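Local coordinates for protein putative glycoside hydrolase (Bacteroides thetaiotaomicron VPI-5482, PDB 3HBZ) that is of unknown function but may take part in carbohydrate metabolism, and binds calcium and sodium ions, at residues D237-Y242 against S327-D332; Y212-Y217 against W281-L286; I99-D104 against I331-L336; G129-A134 against F187-A192. All coordinates share one frame; numbering follows the deposited sequence.

In the fold
Contacts 1 and 3 both use strand 328-338, and contact 2 lies next to it; together they show how one strand can serve pairing, packing and metal binding at once. Contact 1 uses its first half to pack against 237-242, contact 3 uses the region beyond it to pair with 99-104, and the two share Ile331 and Asp332, the latter a calcium ligand. Contact 2 is joined to this strand through 210-220, with Tyr216 N 3.0 Å from Asp332 O and Ala214 O 2.8 Å from Glu335 N. Contact 4 stands apart, away from the metal sites, with its nearest atoms about 11 Å from those of contacts 1 and 3 and about 17 Å from those of contact 2.

Contact 1: residues D237-Y242 against S327-D332; sequences DICDIY and STLLID. With CA (calcium ion), chain B.
The carboxylate of Asp237 receives Ser327 on the outer, anti side of OD2, with OG 29° out of the carboxylate plane; this bond, Ser327 OG to Asp237 OD2, is 2.6 Å long. At the other oxygen, OD1, the backbone N of Ile238 makes a weak bond. The setting is the interior of a beta-sandwich-like arrangement: the strands 240-242 and 328-332 are not hydrogen-bonded neighbours but face each other, their axes 10.2 Å apart and 33° from parallel, as is common for packed sheets. OD2 of buried Asp237 is gripped further by Ser315 OG and Ala324 N, while Ser327 OG also meets Gly222 N, which together probably fix the rotation of both groups at this end of the two segments.

Beyond this polar end the filling is aliphatic. Leu329 spreads its two methyls over Cys239, CD1 lying 3.9 Å from Cys239 SG and CD2 3.9 Å from Cys239 CB. The sulfur reaches CD1 with chi1 58°, tucked between the backbone N and the carbonyl carbon. At the far end Asp332, beyond the part that touches 237-242, clasps calcium with both oxygens, OD1 at 2.5 Å from the ion. Just before it, Ile241 and Ile331 reach for each other from opposing strands and meet tip to tip, CD1 of Ile241 3.8 Å from CD1 of Ile331.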
# COMPACT_ATOMS: atom_id res chain seq x y z
N ASP A 237 -6.14 -23.31 3.33
CA ASP A 237 -6.00 -21.90 3.00
C ASP A 237 -5.68 -21.75 1.51
O ASP A 237 -5.25 -22.73 0.85
CB ASP A 237 -4.90 -21.28 3.87
CG ASP A 237 -5.05 -19.78 4.10
OD1 ASP A 237 -6.01 -19.13 3.58
OD2 ASP A 237 -4.15 -19.23 4.81
N ILE A 238 -5.93 -20.56 0.96
CA ILE A 238 -5.53 -20.24 -0.41
C ILE A 238 -5.21 -18.76 -0.45
O ILE A 238 -5.72 -17.99 0.37
CB ILE A 238 -6.62 -20.64 -1.47
CG1 ILE A 238 -6.05 -20.75 -2.90
CG2 ILE A 238 -7.86 -19.66 -1.41
CD1 ILE A 238 -4.81 -21.71 -3.07
N CYS A 239 -4.32 -18.38 -1.36
CA CYS A 239 -3.99 -17.00 -1.62
C CYS A 239 -5.05 -16.29 -2.46
O CYS A 239 -5.97 -16.95 -3.02
CB CYS A 239 -2.66 -16.93 -2.35
SG CYS A 239 -2.66 -17.87 -3.90
N ASP A 240 -4.93 -14.97 -2.56
CA ASP A 240 -5.72 -14.16 -3.52
C ASP A 240 -4.77 -13.21 -4.22
O ASP A 240 -3.78 -12.71 -3.63
CB ASP A 240 -6.84 -13.40 -2.81
CG ASP A 240 -8.01 -13.06 -3.73
OD1 ASP A 240 -8.04 -13.38 -4.94
OD2 ASP A 240 -8.93 -12.44 -3.20
N ILE A 241 -5.05 -13.01 -5.50
CA ILE A 241 -4.32 -12.08 -6.34
C ILE A 241 -5.37 -11.40 -7.22
O ILE A 241 -6.12 -12.09 -7.92
CB ILE A 241 -3.30 -12.82 -7.26
CG1 ILE A 241 -2.35 -13.68 -6.43
CG2 ILE A 241 -2.58 -11.78 -8.18
CD1 ILE A 241 -1.37 -14.62 -7.20
N TYR A 242 -5.46 -10.08 -7.15
CA TYR A 242 -6.48 -9.39 -7.87
C TYR A 242 -6.06 -7.96 -8.18
O TYR A 242 -5.03 -7.48 -7.68
CB TYR A 242 -7.79 -9.48 -7.12
CG TYR A 242 -7.87 -8.82 -5.76
CD1 TYR A 242 -8.33 -7.51 -5.63
CD2 TYR A 242 -7.56 -9.51 -4.62
CE1 TYR A 242 -8.48 -6.89 -4.37
CE2 TYR A 242 -7.66 -8.89 -3.33
CZ TYR A 242 -8.14 -7.59 -3.22
OH TYR A 242 -8.29 -6.98 -1.98
N SER A 327 0.79 -19.80 6.00
CA SER A 327 0.48 -19.73 4.56
C SER A 327 1.46 -18.79 3.91
O SER A 327 1.65 -17.70 4.42
CB SER A 327 -0.98 -19.30 4.32
OG SER A 327 -1.84 -20.40 4.61
N THR A 328 2.11 -19.22 2.81
CA THR A 328 3.23 -18.48 2.19
C THR A 328 3.01 -18.32 0.69
O THR A 328 2.89 -19.31 -0.04
CB THR A 328 4.55 -19.20 2.40
OG1 THR A 328 4.75 -19.37 3.81
CG2 THR A 328 5.76 -18.43 1.78
N LEU A 329 2.90 -17.06 0.25
CA LEU A 329 2.76 -16.70 -1.13
C LEU A 329 4.03 -15.96 -1.52
O LEU A 329 4.37 -14.95 -0.91
CB LEU A 329 1.52 -15.80 -1.34
CG LEU A 329 1.30 -15.27 -2.77
CD1 LEU A 329 0.99 -16.42 -3.82
CD2 LEU A 329 0.20 -14.25 -2.80
N LEU A 330 4.74 -16.50 -2.51
CA LEU A 330 5.86 -15.83 -3.18
C LEU A 330 5.43 -15.28 -4.53
O LEU A 330 4.73 -15.96 -5.28
CB LEU A 330 7.08 -16.79 -3.35
CG LEU A 330 7.61 -17.50 -2.14
CD1 LEU A 330 8.86 -18.39 -2.56
CD2 LEU A 330 7.92 -16.51 -0.92
N ILE A 331 5.83 -14.04 -4.83
CA ILE A 331 5.41 -13.38 -6.06
C ILE A 331 6.62 -12.80 -6.74
O ILE A 331 7.48 -12.23 -6.06
CB ILE A 331 4.40 -12.24 -5.76
CG1 ILE A 331 3.04 -12.79 -5.25
CG2 ILE A 331 4.23 -11.33 -6.96
CD1 ILE A 331 2.17 -13.48 -6.33
N ASP A 332 6.72 -12.98 -8.06
CA ASP A 332 7.79 -12.35 -8.81
C ASP A 332 7.40 -12.08 -10.26
O ASP A 332 6.46 -12.69 -10.79
CB ASP A 332 9.06 -13.20 -8.76
CG ASP A 332 10.36 -12.35 -8.84
OD1 ASP A 332 10.24 -11.11 -8.95
OD2 ASP A 332 11.48 -12.93 -8.82
CA CA B . 12.67 -10.59 -8.87
O HOH W 1 12.62 -10.38 -11.24

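Contact 2: residues Y212-Y217 against W281-L286; sequences YLAGYY and WTYFKL
With chi1 near 59°, Phe284 swings its ring back across the neighbouring strand to lie over Gly215, whereas Lys285, extended from chi1 (-178°) onward, runs out over the ring of Tyr212. The first of these is a CH-pi contact, with Gly215 CA 3.9 Å from the centroid of the Phe284 ring. Because glycine has no side chain, the ring settles directly on its backbone, and Gly215 N sits 3.5 Å above the ring plane. Leu213 and Tyr217 flank this ring, Leu213 CG at 4.1 Å from Phe284 CE1 and Tyr217 CD1 at 3.9 Å from Phe284 CD2.

On the face bearing Ala214, Tyr216, Tyr283 and Lys285, the aromatic pair Tyr216 and Tyr283 is oblique, planes 46° apart, and Tyr283 CD1 comes over one face of the Tyr216 ring, 3.4 Å from Tyr216 CZ. Farther along, Lys285 NZ stands 4.9 Å from the centroid of the Tyr212 ring in a cation-pi contact; the same nitrogen also bonds to a hexaethylene glycol, probably left by the crystallisation liquor.

Six backbone bonds hold the frame, two in each of the pairs Leu213 with Leu286, Gly215 with Phe284 and Tyr217 with Thr282. The strand 210-220 continues the sheet by pairing with 328-338 on its other flank. The whole is a regular antiparallel ladder, and the phenylalanine laid across a cross-strand glycine is the arrangement known as aromatic rescue of glycine in beta sheets.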
# COMPACT_ATOMS: atom_id res chain seq x y z
N TYR A 212 -4.62 -6.99 -18.65
CA TYR A 212 -4.21 -8.22 -17.95
C TYR A 212 -3.26 -7.88 -16.82
O TYR A 212 -2.52 -6.89 -16.91
CB TYR A 212 -3.42 -9.18 -18.87
CG TYR A 212 -4.22 -9.70 -20.03
CD1 TYR A 212 -4.24 -9.00 -21.21
CD2 TYR A 212 -5.01 -10.84 -19.92
CE1 TYR A 212 -5.00 -9.42 -22.27
CE2 TYR A 212 -5.77 -11.29 -21.02
CZ TYR A 212 -5.75 -10.55 -22.18
OH TYR A 212 -6.44 -10.91 -23.30
N LEU A 213 -3.34 -8.69 -15.75
CA LEU A 213 -2.34 -8.72 -14.68
C LEU A 213 -1.66 -10.09 -14.81
O LEU A 213 -2.33 -11.12 -14.69
CB LEU A 213 -2.99 -8.64 -13.31
CG LEU A 213 -2.01 -8.72 -12.12
CD1 LEU A 213 -1.03 -7.53 -12.15
CD2 LEU A 213 -2.76 -8.73 -10.80
N ALA A 214 -0.35 -10.10 -15.04
CA ALA A 214 0.41 -11.32 -15.29
C ALA A 214 1.59 -11.38 -14.33
O ALA A 214 2.02 -10.36 -13.84
CB ALA A 214 0.92 -11.35 -16.77
N GLY A 215 2.05 -12.60 -14.02
CA GLY A 215 3.24 -12.79 -13.21
C GLY A 215 3.40 -14.21 -12.78
O GLY A 215 2.74 -15.10 -13.33
N TYR A 216 4.30 -14.44 -11.82
CA TYR A 216 4.53 -15.78 -11.32
C TYR A 216 4.33 -15.90 -9.82
O TYR A 216 4.65 -14.96 -9.08
CB TYR A 216 5.95 -16.24 -11.68
CG TYR A 216 6.11 -16.47 -13.14
CD1 TYR A 216 6.42 -15.41 -13.99
CD2 TYR A 216 5.91 -17.74 -13.70
CE1 TYR A 216 6.56 -15.62 -15.34
CE2 TYR A 216 6.06 -17.96 -15.06
CZ TYR A 216 6.36 -16.87 -15.87
OH TYR A 216 6.50 -17.03 -17.20
N TYR A 217 3.90 -17.08 -9.36
CA TYR A 217 3.78 -17.34 -7.94
C TYR A 217 4.15 -18.74 -7.55
O TYR A 217 4.19 -19.65 -8.38
CB TYR A 217 2.38 -17.01 -7.41
CG TYR A 217 1.37 -18.09 -7.65
CD1 TYR A 217 0.80 -18.26 -8.92
CD2 TYR A 217 0.96 -18.94 -6.63
CE1 TYR A 217 -0.15 -19.25 -9.16
CE2 TYR A 217 0.04 -19.96 -6.86
CZ TYR A 217 -0.53 -20.10 -8.14
OH TYR A 217 -1.44 -21.09 -8.38
N TRP A 281 7.36 -22.13 -9.77
CA TRP A 281 6.91 -20.80 -10.20
C TRP A 281 5.86 -21.02 -11.26
O TRP A 281 6.15 -21.64 -12.29
CB TRP A 281 8.06 -19.99 -10.79
CG TRP A 281 9.03 -19.46 -9.73
CD1 TRP A 281 10.33 -19.85 -9.54
CD2 TRP A 281 8.78 -18.46 -8.76
NE1 TRP A 281 10.90 -19.15 -8.51
CE2 TRP A 281 9.97 -18.29 -8.01
CE3 TRP A 281 7.67 -17.67 -8.46
CZ2 TRP A 281 10.07 -17.38 -6.97
CZ3 TRP A 281 7.77 -16.75 -7.41
CH2 TRP A 281 8.96 -16.61 -6.68
N THR A 282 4.66 -20.52 -11.00
CA THR A 282 3.50 -20.81 -11.83
C THR A 282 3.00 -19.50 -12.39
O THR A 282 2.83 -18.54 -11.65
CB THR A 282 2.43 -21.51 -10.95
OG1 THR A 282 3.03 -22.65 -10.30
CG2 THR A 282 1.20 -21.92 -11.74
N TYR A 283 2.75 -19.47 -13.69
CA TYR A 283 2.35 -18.28 -14.40
C TYR A 283 0.87 -18.00 -14.19
O TYR A 283 0.07 -18.94 -14.16
CB TYR A 283 2.59 -18.47 -15.90
CG TYR A 283 2.36 -17.25 -16.75
CD1 TYR A 283 3.08 -16.08 -16.53
CD2 TYR A 283 1.46 -17.28 -17.83
CE1 TYR A 283 2.90 -14.95 -17.35
CE2 TYR A 283 1.28 -16.16 -18.65
CZ TYR A 283 2.01 -15.01 -18.41
OH TYR A 283 1.83 -13.91 -19.21
N PHE A 284 0.52 -16.72 -13.99
CA PHE A 284 -0.85 -16.31 -14.02
C PHE A 284 -1.00 -15.19 -15.02
O PHE A 284 -0.09 -14.39 -15.22
CB PHE A 284 -1.38 -15.92 -12.63
CG PHE A 284 -0.64 -14.80 -11.97
CD1 PHE A 284 -1.04 -13.48 -12.15
CD2 PHE A 284 0.37 -15.06 -11.08
CE1 PHE A 284 -0.39 -12.45 -11.50
CE2 PHE A 284 1.02 -14.02 -10.42
CZ PHE A 284 0.63 -12.72 -10.62
N LYS A 285 -2.15 -15.13 -15.66
CA LYS A 285 -2.44 -14.05 -16.59
C LYS A 285 -3.91 -13.74 -16.52
O LYS A 285 -4.71 -14.38 -17.15
CB LYS A 285 -2.00 -14.41 -18.00
CG LYS A 285 -2.23 -13.30 -19.03
CD LYS A 285 -1.67 -13.73 -20.37
CE LYS A 285 -2.05 -12.77 -21.47
NZ LYS A 285 -1.50 -13.16 -22.79
N LEU A 286 -4.25 -12.72 -15.74
CA LEU A 286 -5.61 -12.48 -15.32
C LEU A 286 -6.22 -11.40 -16.17
O LEU A 286 -5.78 -10.28 -16.11
CB LEU A 286 -5.61 -12.04 -13.86
CG LEU A 286 -4.79 -12.94 -12.94
CD1 LEU A 286 -4.82 -12.32 -11.53
CD2 LEU A 286 -5.26 -14.42 -12.98

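Contact 3: residues I99-D104 against I331-L336; sequences IYNFED and IDEVEL. With CA (calcium ion), chain B; NA (sodium ion), chain D.
Tyr100 and Val334 form an antiparallel hydrogen-bonded pair, with Tyr100 N to Val334 O at 2.9 Å and Val334 N to Tyr100 O at 3.0 Å; segment 99-104 leaves the ladder after Tyr100, and 331-336 enters it just after the corner at Glu333. Beside these bonds the Tyr100 ring presents its edge to Val334, CD2 lying 3.7 Å from Val334 CG1. The other methyl of the valine serves Phe102: CG2 of Val334 is 3.8 Å from CE2 at the ring edge, and Ile331 CG2 meets the same carbon obliquely. A positive phi of 59° at Phe102 lets the chain turn there, sending the ring inward.

That turn assembles the calcium site. Asn101 O binds calcium at 2.4 Å, Glu103 OE2 at 2.3 Å, and Asp332 offers both oxygens; a water, which also donates to Asn101 OD1, completes this side. Asn101 O lies 3.0 Å from Asp332 OD1, a closeness that the shared cation probably makes tolerable. Glu333 N bonds Asp332 OD1 from above the carboxylate plane, which probably helps to fix the rotation of the carboxylate that clasps the ion; OD2 also accepts from Lys154 N. Two residues before Asn101, Ile99 O binds sodium, together with Glu116 and four waters.

Thr155 O and Lys157 O close the calcium shell just before strand 158-165, which pairs with 328-338 as does 210-220, while Tyr100 and Val334 pack against strand 306-313.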
# COMPACT_ATOMS: atom_id res chain seq x y z
N ILE A 99 5.79 -2.59 -14.15
CA ILE A 99 6.70 -3.74 -14.25
C ILE A 99 7.31 -3.94 -12.88
O ILE A 99 8.00 -3.05 -12.39
CB ILE A 99 7.82 -3.51 -15.30
CG1 ILE A 99 7.23 -3.22 -16.69
CG2 ILE A 99 8.80 -4.71 -15.35
CD1 ILE A 99 6.76 -4.41 -17.45
N TYR A 100 7.09 -5.10 -12.26
CA TYR A 100 7.43 -5.30 -10.85
C TYR A 100 8.33 -6.51 -10.67
O TYR A 100 7.89 -7.64 -10.83
CB TYR A 100 6.16 -5.52 -10.04
CG TYR A 100 5.03 -4.58 -10.41
CD1 TYR A 100 5.21 -3.21 -10.35
CD2 TYR A 100 3.80 -5.06 -10.83
CE1 TYR A 100 4.20 -2.34 -10.68
CE2 TYR A 100 2.78 -4.20 -11.18
CZ TYR A 100 2.96 -2.84 -11.09
OH TYR A 100 1.92 -1.99 -11.42
N ASN A 101 9.59 -6.27 -10.33
CA ASN A 101 10.55 -7.35 -10.13
C ASN A 101 10.92 -7.58 -8.65
O ASN A 101 11.66 -8.50 -8.30
CB ASN A 101 11.80 -7.05 -10.98
CG ASN A 101 11.57 -7.38 -12.47
OD1 ASN A 101 11.35 -8.52 -12.82
ND2 ASN A 101 11.65 -6.38 -13.32
N PHE A 102 10.40 -6.71 -7.78
CA PHE A 102 10.53 -6.84 -6.34
C PHE A 102 11.96 -6.87 -5.83
O PHE A 102 12.24 -7.53 -4.82
CB PHE A 102 9.67 -8.03 -5.86
CG PHE A 102 8.22 -7.87 -6.22
CD1 PHE A 102 7.44 -6.98 -5.52
CD2 PHE A 102 7.68 -8.46 -7.35
CE1 PHE A 102 6.12 -6.76 -5.89
CE2 PHE A 102 6.36 -8.23 -7.71
CZ PHE A 102 5.60 -7.37 -6.96
N GLU A 103 12.84 -6.14 -6.53
CA GLU A 103 14.23 -6.04 -6.15
C GLU A 103 14.50 -4.91 -5.14
O GLU A 103 15.43 -4.99 -4.35
CB GLU A 103 15.15 -5.81 -7.38
CG GLU A 103 14.99 -6.80 -8.57
CD GLU A 103 15.12 -8.25 -8.13
OE1 GLU A 103 15.86 -8.52 -7.14
OE2 GLU A 103 14.48 -9.12 -8.75
N ASP A 104 13.72 -3.83 -5.19
CA ASP A 104 14.09 -2.58 -4.54
C ASP A 104 13.23 -2.34 -3.31
O ASP A 104 11.99 -2.44 -3.39
CB ASP A 104 13.86 -1.41 -5.49
CG ASP A 104 14.85 -1.41 -6.68
OD1 ASP A 104 16.03 -1.70 -6.50
OD2 ASP A 104 14.38 -1.15 -7.78
N ILE A 331 5.83 -14.04 -4.83
CA ILE A 331 5.41 -13.38 -6.06
C ILE A 331 6.62 -12.80 -6.74
O ILE A 331 7.48 -12.23 -6.06
CB ILE A 331 4.40 -12.24 -5.76
CG1 ILE A 331 3.04 -12.79 -5.25
CG2 ILE A 331 4.23 -11.33 -6.96
CD1 ILE A 331 2.17 -13.48 -6.33
N ASP A 332 6.72 -12.98 -8.06
CA ASP A 332 7.79 -12.35 -8.81
C ASP A 332 7.40 -12.08 -10.26
O ASP A 332 6.46 -12.69 -10.79
CB ASP A 332 9.06 -13.20 -8.76
CG ASP A 332 10.36 -12.35 -8.84
OD1 ASP A 332 10.24 -11.11 -8.95
OD2 ASP A 332 11.48 -12.93 -8.82
N GLU A 333 8.13 -11.15 -10.88
CA GLU A 333 8.02 -10.84 -12.32
C GLU A 333 6.57 -10.51 -12.73
O GLU A 333 6.01 -11.13 -13.65
CB GLU A 333 8.55 -12.01 -13.17
CG GLU A 333 10.02 -12.27 -12.99
CD GLU A 333 10.59 -13.34 -13.94
OE1 GLU A 333 9.85 -13.88 -14.79
OE2 GLU A 333 11.81 -13.63 -13.85
N VAL A 334 5.98 -9.52 -12.09
CA VAL A 334 4.59 -9.22 -12.35
C VAL A 334 4.56 -8.06 -13.33
O VAL A 334 5.43 -7.18 -13.29
CB VAL A 334 3.82 -8.81 -11.04
CG1 VAL A 334 2.38 -8.44 -11.32
CG2 VAL A 334 3.86 -9.95 -10.05
N GLU A 335 3.52 -8.02 -14.15
CA GLU A 335 3.29 -6.92 -15.05
C GLU A 335 1.83 -6.50 -15.08
O GLU A 335 0.94 -7.33 -15.24
CB GLU A 335 3.77 -7.30 -16.49
CG GLU A 335 3.77 -6.10 -17.35
CD GLU A 335 4.37 -6.30 -18.73
OE1 GLU A 335 4.73 -7.45 -19.08
OE2 GLU A 335 4.46 -5.28 -19.44
N LEU A 336 1.59 -5.21 -14.98
CA LEU A 336 0.28 -4.65 -15.35
C LEU A 336 0.28 -4.30 -16.85
O LEU A 336 0.92 -3.33 -17.29
CB LEU A 336 -0.01 -3.41 -14.48
CG LEU A 336 -1.35 -2.74 -14.74
CD1 LEU A 336 -2.51 -3.73 -14.54
CD2 LEU A 336 -1.46 -1.47 -13.83
CA CA B . 12.67 -10.59 -8.87
NA NA D . 9.47 -1.25 -11.86
O HOH W 1 12.62 -10.38 -11.24
O HOH W 2 10.44 -3.48 -10.47
O HOH W 3 11.54 -0.49 -10.54
O HOH W 4 11.11 -2.09 -13.93
O HOH W 5 9.44 0.88 -12.25

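Contact 4: residues G129-A134 against F187-A192; sequences GNAGYA and FDVGNA
Phe187 lays one ring face against Gly129, whose CA stands 3.9 Å from the ring centroid in a CH-pi contact, and this is the tight half of the meeting. The ring gets there through an extended first torsion (chi1 -173°), which carries it forward from the end of strand 185-187 to the opening turn of helix 130-134. Gly129 is the N-cap of that helix, and Gly132, one turn on, also presents bare backbone: its N lies 3.5 Å from Phe187 CE2. Next to the ring, on the same flank of Gly132, Ala192 CB lies 3.9 Å from Gly132 CA. Two glycines thus allow the aromatic ring and a methyl group to rest directly on the helix backbone.

The other half is looser and lies toward solvent. Ala131 CB approaches the ring obliquely, 4.1 Å from Phe187 CD2, and brushes exposed Val189, with CG2 of the valine 4.0 Å from CB of the alanine. Across the contact no hydrogen bond is formed. What shapes the outer loop is local: Asp188 OD1 accepts from Gly190 N at 3.0 Å, making an Asx turn that leads into the short 3-10 segment 189-191.

Away from the metal sites, this is plain packing of a helix start on a loop. Asn181 OD1 receives Gly129 N, Tyr133 OH reaches Ser165 O at the end of strand 158-165, and behind the loop Phe187 and Asn191 rest on Ala199 of helix 196-199.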
# COMPACT_ATOMS: atom_id res chain seq x y z
N GLY A 129 0.25 -4.16 5.36
CA GLY A 129 -0.13 -3.98 6.75
C GLY A 129 1.00 -4.00 7.78
O GLY A 129 0.72 -4.10 8.98
N ASN A 130 2.26 -3.92 7.34
CA ASN A 130 3.39 -3.95 8.27
C ASN A 130 3.32 -2.96 9.46
O ASN A 130 3.57 -3.35 10.60
CB ASN A 130 4.71 -3.81 7.50
CG ASN A 130 5.16 -5.12 6.82
OD1 ASN A 130 4.57 -6.19 7.02
ND2 ASN A 130 6.21 -5.04 6.00
N ALA A 131 2.98 -1.71 9.19
CA ALA A 131 2.82 -0.72 10.26
C ALA A 131 1.80 -1.19 11.33
O ALA A 131 1.94 -0.93 12.54
CB ALA A 131 2.40 0.62 9.69
N GLY A 132 0.78 -1.90 10.87
CA GLY A 132 -0.24 -2.44 11.75
C GLY A 132 0.33 -3.58 12.56
O GLY A 132 0.09 -3.65 13.77
N TYR A 133 1.02 -4.51 11.90
CA TYR A 133 1.63 -5.64 12.62
C TYR A 133 2.61 -5.24 13.73
O TYR A 133 2.72 -5.92 14.77
CB TYR A 133 2.29 -6.62 11.64
CG TYR A 133 2.61 -7.99 12.26
CD1 TYR A 133 1.61 -8.88 12.55
CD2 TYR A 133 3.92 -8.39 12.48
CE1 TYR A 133 1.88 -10.16 13.15
CE2 TYR A 133 4.22 -9.66 13.02
CZ TYR A 133 3.20 -10.53 13.37
OH TYR A 133 3.49 -11.76 13.93
N ALA A 134 3.34 -4.17 13.50
CA ALA A 134 4.27 -3.64 14.50
C ALA A 134 3.56 -3.36 15.82
O ALA A 134 4.15 -3.52 16.90
CB ALA A 134 4.96 -2.34 13.96
N PHE A 187 -1.50 2.53 3.55
CA PHE A 187 -1.97 1.89 4.79
C PHE A 187 -2.16 2.97 5.84
O PHE A 187 -1.24 3.65 6.20
CB PHE A 187 -1.00 0.84 5.31
CG PHE A 187 -1.55 0.03 6.50
CD1 PHE A 187 -2.46 -0.96 6.30
CD2 PHE A 187 -1.17 0.31 7.79
CE1 PHE A 187 -2.96 -1.70 7.35
CE2 PHE A 187 -1.70 -0.41 8.86
CZ PHE A 187 -2.57 -1.42 8.63
N ASP A 188 -3.39 3.16 6.29
CA ASP A 188 -3.70 4.22 7.24
C ASP A 188 -3.61 3.64 8.64
O ASP A 188 -4.54 3.00 9.13
CB ASP A 188 -5.07 4.78 6.93
CG ASP A 188 -5.57 5.80 7.98
OD1 ASP A 188 -4.92 6.02 9.00
OD2 ASP A 188 -6.64 6.31 7.74
N VAL A 189 -2.49 3.91 9.31
CA VAL A 189 -2.18 3.21 10.55
C VAL A 189 -3.13 3.65 11.66
O VAL A 189 -3.26 2.94 12.62
CB VAL A 189 -0.69 3.40 11.00
CG1 VAL A 189 -0.45 4.84 11.52
CG2 VAL A 189 -0.32 2.34 12.08
N GLY A 190 -3.84 4.77 11.49
CA GLY A 190 -4.82 5.22 12.49
C GLY A 190 -6.04 4.30 12.56
O GLY A 190 -6.71 4.29 13.56
N ASN A 191 -6.31 3.53 11.52
CA ASN A 191 -7.36 2.53 11.54
C ASN A 191 -6.91 1.07 11.79
O ASN A 191 -7.71 0.13 11.75
CB ASN A 191 -8.14 2.60 10.23
CG ASN A 191 -9.30 3.60 10.29
OD1 ASN A 191 -10.02 3.68 11.28
ND2 ASN A 191 -9.50 4.32 9.22
N ALA A 192 -5.61 0.87 11.98
CA ALA A 192 -5.03 -0.46 11.90
C ALA A 192 -5.69 -1.46 12.85
O ALA A 192 -5.84 -2.62 12.53
CB ALA A 192 -3.52 -0.40 12.20